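Local coordinates for 3',5'-cyclic-nucleotide phosphodiesterase 1 (Saccharomyces cerevisiae, PDB 4OJV), which is a zinc-containing member of the class-II cyclic-nucleotide phosphodiesterase family, of the metallo-hydrolase/oxidoreductase clan, and forms an assembly of two chains, at residues P176-T179 with K185-L188. Residues are numbered along the deposited sequence; the frame is centred on the assembly and turned at random.
Sequences PDLT and KLKL
T179 faces L186 and L188 along the outer edge of a strand; its methyl serves the apolar contact with 185-188 and its hydroxyl a bond within its own segment. CB stands 4.0 Å from L186 O, and the neighbouring CA makes a CA-H...O contact with that oxygen (T179 CA to L186 O 3.6 Å, 160° at the hydrogen). From CB, the methyl CG2 goes on to L188, lying 4.0 Å from its CD1 and about as far from its CG, the two side chains crossing at a slant. The hydroxyl takes the other branch: a chi1 of 77° sets OG1 between the backbone N and the carbonyl carbon, and it donates to the syn lone pair of D177 OD1 at 2.6 Å. Q166 of helix 159-169 gives OG1 a second partner, and the same helix packs on L188. Strand 186-190 ends the mixed eight-stranded sheet within this chain, and K185 and K187 bond to strand 153-157. Segment 176-179, part of the loop after helix 159-169, exemplifies a loop meeting an edge strand through side chains and a bridging water, which donates to T179 O and to L186 O, each at 2.8 Å. Beside this polar link is an apolar one. L186, with CG anti to its N (chi1 -171°), directs CD2 to L178 CB at 4.0 Å, while I155 also touches L186 and Y145 touches L178. D177 centres an inverse gamma turn, closed by a weak bond from L178 N to P176 O, and P176 packs against H130, a zinc ligand, of the second subunit.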
ATOM      1  N   PRO A 176     -15.598  -1.059   2.636  1.00 10.14           N
ATOM      2  CA  PRO A 176     -16.801  -1.382   3.409  1.00 10.58           C
ATOM      3  C   PRO A 176     -16.812  -0.614   4.724  1.00 10.89           C
ATOM      4  O   PRO A 176     -15.758  -0.429   5.355  1.00 11.60           O
ATOM      5  CB  PRO A 176     -16.654  -2.885   3.651  1.00 12.28           C
ATOM      6  CG  PRO A 176     -15.929  -3.359   2.425  1.00 13.64           C
ATOM      7  CD  PRO A 176     -14.902  -2.281   2.186  1.00 11.60           C
ATOM      8  N   ASP A 177     -17.994  -0.144   5.125  1.00 11.26           N
ATOM      9  CA  ASP A 177     -18.095   0.660   6.331  1.00 11.58           C
ATOM     10  C   ASP A 177     -18.100  -0.245   7.565  1.00 12.42           C
ATOM     11  O   ASP A 177     -19.144  -0.541   8.159  1.00 12.73           O
ATOM     12  CB  ASP A 177     -19.318   1.578   6.298  1.00 12.37           C
ATOM     13  CG  ASP A 177     -19.368   2.513   7.491  1.00 14.00           C
ATOM     14  OD1 ASP A 177     -18.513   2.379   8.404  1.00 14.56           O
ATOM     15  OD2 ASP A 177     -20.272   3.380   7.505  1.00 14.82           O
ATOM     16  N   LEU A 178     -16.905  -0.661   7.969  1.00 12.66           N
ATOM     17  CA  LEU A 178     -16.755  -1.583   9.089  1.00 13.45           C
ATOM     18  C   LEU A 178     -17.174  -0.937  10.392  1.00 13.53           C
ATOM     19  O   LEU A 178     -17.515  -1.646  11.335  1.00 15.28           O
ATOM     20  CB  LEU A 178     -15.321  -2.108   9.186  1.00 14.75           C
ATOM     21  CG  LEU A 178     -14.801  -2.815   7.932  1.00 16.01           C
ATOM     22  CD1 LEU A 178     -13.397  -3.339   8.185  1.00 17.08           C
ATOM     23  CD2 LEU A 178     -15.728  -3.930   7.477  1.00 18.16           C
ATOM     24  N   THR A 179     -17.185   0.392  10.454  1.00 13.24           N
ATOM     25  CA  THR A 179     -17.653   1.071  11.668  1.00 14.98           C
ATOM     26  C   THR A 179     -19.160   0.904  11.904  1.00 14.89           C
ATOM     27  O   THR A 179     -19.622   1.063  13.032  1.00 16.35           O
ATOM     28  CB  THR A 179     -17.288   2.570  11.700  1.00 17.46           C
ATOM     29  OG1 THR A 179     -18.164   3.327  10.852  1.00 17.53           O
ATOM     30  CG2 THR A 179     -15.834   2.786  11.280  1.00 18.69           C
ATOM     31  N   LYS A 185     -16.318  -3.757  16.261  1.00 15.80           N
ATOM     32  CA  LYS A 185     -14.939  -4.238  16.338  1.00 16.62           C
ATOM     33  C   LYS A 185     -13.939  -3.225  15.767  1.00 14.79           C
ATOM     34  O   LYS A 185     -12.741  -3.322  16.039  1.00 15.31           O
ATOM     35  CB  LYS A 185     -14.801  -5.590  15.624  1.00 18.64           C
ATOM     36  CG  LYS A 185     -15.538  -6.759  16.275  1.00 22.54           C
ATOM     37  CD  LYS A 185     -15.198  -8.079  15.589  1.00 25.02           C
ATOM     38  CE  LYS A 185     -16.269  -9.138  15.819  1.00 29.42           C
ATOM     39  NZ  LYS A 185     -15.873 -10.472  15.280  1.00 35.48           N
ATOM     40  N   LEU A 186     -14.430  -2.279  14.969  1.00 13.58           N
ATOM     41  CA  LEU A 186     -13.644  -1.136  14.515  1.00 12.98           C
ATOM     42  C   LEU A 186     -14.399   0.129  14.864  1.00 12.54           C
ATOM     43  O   LEU A 186     -15.551   0.288  14.461  1.00 14.46           O
ATOM     44  CB  LEU A 186     -13.383  -1.190  13.009  1.00 14.56           C
ATOM     45  CG  LEU A 186     -12.382  -0.148  12.486  1.00 14.78           C
ATOM     46  CD1 LEU A 186     -10.987  -0.342  13.081  1.00 17.25           C
ATOM     47  CD2 LEU A 186     -12.313  -0.189  10.970  1.00 17.81           C
ATOM     48  N   LYS A 187     -13.762   1.015  15.624  1.00 12.77           N
ATOM     49  CA  LYS A 187     -14.381   2.261  16.068  1.00 13.94           C
ATOM     50  C   LYS A 187     -13.542   3.463  15.685  1.00 13.00           C
ATOM     51  O   LYS A 187     -12.317   3.378  15.677  1.00 14.02           O
ATOM     52  CB  LYS A 187     -14.539   2.260  17.589  1.00 16.24           C
ATOM     53  CG  LYS A 187     -15.578   1.286  18.119  1.00 20.01           C
ATOM     54  CD  LYS A 187     -15.721   1.455  19.625  1.00 24.17           C
ATOM     55  CE  LYS A 187     -16.608   0.382  20.236  1.00 25.58           C
ATOM     56  NZ  LYS A 187     -15.920  -0.938  20.297  1.00 29.74           N
ATOM     57  N   LEU A 188     -14.201   4.574  15.374  1.00 13.24           N
ATOM     58  CA  LEU A 188     -13.554   5.875  15.172  1.00 13.23           C
ATOM     59  C   LEU A 188     -13.846   6.764  16.369  1.00 13.23           C
ATOM     60  O   LEU A 188     -15.016   6.922  16.746  1.00 16.26           O
ATOM     61  CB  LEU A 188     -14.093   6.559  13.912  1.00 15.34           C
ATOM     62  CG  LEU A 188     -13.741   5.963  12.549  1.00 16.37           C
ATOM     63  CD1 LEU A 188     -14.584   6.578  11.446  1.00 19.07           C
ATOM     64  CD2 LEU A 188     -12.274   6.199  12.240  1.00 18.94           C
TER
HETATM   65  O   HOH W   1     -17.915   1.535  15.195  1.00 17.11           O